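Local coordinates for protein glycoside Hydrolase (Bacteroides uniformis, PDB 5T9X) that probably hydrolyses agarose-type galactan chains as a family 16 glycoside hydrolase of a human gut bacterium, at residues T124-P127 with D128-I132. Residues are numbered along the deposited sequence; the frame is centred on the assembly and turned at random.
Sequences TSRP and DDVKI
The guanidinium group of R126 is gripped at all three nitrogens: strand 140-154 supplies O of G146 to NE and OG1 of T147 to NH2, and a loop supplies O of P316 to NH1, while lower down the same side chain its CG leans on V130 CG1 at 3.8 Å. The R126 chain leaves the backbone extended, with CG anti to the backbone N (chi1 -178°), and bends at chi3, beyond the carbon that meets V130. V130 has an uncommon valine rotamer, CG1 lying between its backbone N and carbonyl carbon (chi1 74°), which turns that methyl toward R126 and also brings it within 3.7 Å of P127 O. The P127 ring and the V130 side chain meet at about a right angle, P127 CD standing 4.0 Å from V130 CB; Y148 touches both residues. D129 folds its carboxylate back over one face of the turn, OD1 lying 3.5 Å from P127 CB. The backbone angles of D128 and D129 make a type I beta-turn from P127 to V130, but P127 O and V130 N are 3.6 Å apart and not hydrogen-bonded. This loop carries the chain from strand 119-122 in one sheet to strand 132-137 in the other, consistent with the GH16 jelly-roll sandwich. Touching across the turn is thus mainly van der Waals, while R126 and the backbone bonds of S125 with Y148 and K131 with G146 probably hold both loop ends to strand 140-154.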
loop_
_atom_site.group_PDB
_atom_site.type_symbol
_atom_site.label_atom_id
_atom_site.label_comp_id
_atom_site.label_asym_id
_atom_site.label_seq_id
_atom_site.Cartn_x
_atom_site.Cartn_y
_atom_site.Cartn_z
ATOM N N THR A 124 -7.239 -10.858 -8.468
ATOM C CA THR A 124 -8.168 -10.055 -9.230
ATOM C C THR A 124 -8.914 -10.907 -10.262
ATOM O O THR A 124 -8.306 -11.671 -10.976
ATOM C CB THR A 124 -7.401 -8.952 -9.936
ATOM O OG1 THR A 124 -6.713 -8.204 -8.942
ATOM C CG2 THR A 124 -8.319 -8.027 -10.690
ATOM N N SER A 125 -10.228 -10.757 -10.335
ATOM C CA SER A 125 -11.031 -11.456 -11.314
ATOM C C SER A 125 -12.153 -10.558 -11.746
ATOM O O SER A 125 -12.342 -9.493 -11.184
ATOM C CB SER A 125 -11.589 -12.757 -10.734
ATOM O OG SER A 125 -12.649 -12.524 -9.824
ATOM N N ARG A 126 -12.897 -11.010 -12.742
ATOM C CA ARG A 126 -14.107 -10.345 -13.187
ATOM C C ARG A 126 -15.055 -11.404 -13.742
ATOM O O ARG A 126 -14.855 -11.884 -14.853
ATOM C CB ARG A 126 -13.786 -9.274 -14.247
ATOM C CG ARG A 126 -15.010 -8.508 -14.710
ATOM C CD ARG A 126 -14.704 -7.463 -15.755
ATOM N NE ARG A 126 -13.806 -6.420 -15.269
ATOM C CZ ARG A 126 -12.700 -5.989 -15.885
ATOM N NH1 ARG A 126 -12.324 -6.467 -17.058
ATOM N NH2 ARG A 126 -11.947 -5.042 -15.321
ATOM N N PRO A 127 -16.095 -11.767 -12.984
ATOM C CA PRO A 127 -17.103 -12.700 -13.500
ATOM C C PRO A 127 -17.821 -12.226 -14.784
ATOM O O PRO A 127 -17.745 -11.046 -15.145
ATOM C CB PRO A 127 -18.120 -12.781 -12.362
ATOM C CG PRO A 127 -17.429 -12.265 -11.166
ATOM C CD PRO A 127 -16.453 -11.261 -11.653
ATOM N N ASP A 128 -18.514 -13.141 -15.459
ATOM C CA ASP A 128 -19.321 -12.779 -16.642
ATOM C C ASP A 128 -20.501 -11.906 -16.225
ATOM O O ASP A 128 -20.824 -10.917 -16.867
ATOM C CB ASP A 128 -19.871 -14.033 -17.345
ATOM C CG ASP A 128 -18.781 -14.908 -17.939
ATOM O OD1 ASP A 128 -17.794 -14.354 -18.475
ATOM O OD2 ASP A 128 -18.925 -16.154 -17.878
ATOM N N ASP A 129 -21.119 -12.304 -15.119
ATOM C CA ASP A 129 -22.286 -11.634 -14.561
ATOM C C ASP A 129 -21.982 -10.398 -13.670
ATOM O O ASP A 129 -22.873 -9.925 -12.975
ATOM C CB ASP A 129 -23.120 -12.669 -13.763
ATOM C CG ASP A 129 -22.295 -13.396 -12.684
ATOM O OD1 ASP A 129 -21.267 -14.024 -13.047
ATOM O OD2 ASP A 129 -22.667 -13.351 -11.490
ATOM N N VAL A 130 -20.762 -9.862 -13.667
ATOM C CA VAL A 130 -20.451 -8.739 -12.757
ATOM C C VAL A 130 -21.323 -7.493 -13.008
ATOM O O VAL A 130 -21.604 -7.134 -14.150
ATOM C CB VAL A 130 -18.960 -8.322 -12.828
ATOM C CG1 VAL A 130 -18.646 -7.557 -14.109
ATOM C CG2 VAL A 130 -18.584 -7.496 -11.609
ATOM N N LYS A 131 -21.697 -6.813 -11.937
ATOM C CA LYS A 131 -22.478 -5.592 -12.064
ATOM C C LYS A 131 -21.739 -4.446 -12.751
ATOM O O LYS A 131 -20.526 -4.447 -12.882
ATOM C CB LYS A 131 -22.998 -5.139 -10.699
ATOM C CG LYS A 131 -21.966 -4.598 -9.725
ATOM C CD LYS A 131 -22.545 -4.528 -8.305
ATOM C CE LYS A 131 -21.922 -3.360 -7.534
ATOM N NZ LYS A 131 -22.167 -3.333 -6.061
ATOM N N ILE A 132 -22.510 -3.470 -13.195
ATOM C CA ILE A 132 -21.987 -2.288 -13.839
ATOM C C ILE A 132 -21.933 -1.227 -12.756
ATOM O O ILE A 132 -22.843 -1.137 -11.916
ATOM C CB ILE A 132 -22.905 -1.837 -15.010
ATOM C CG1 ILE A 132 -23.170 -3.010 -15.966
ATOM C CG2 ILE A 132 -22.302 -0.682 -15.809
ATOM C CD1 ILE A 132 -24.148 -2.684 -17.086
#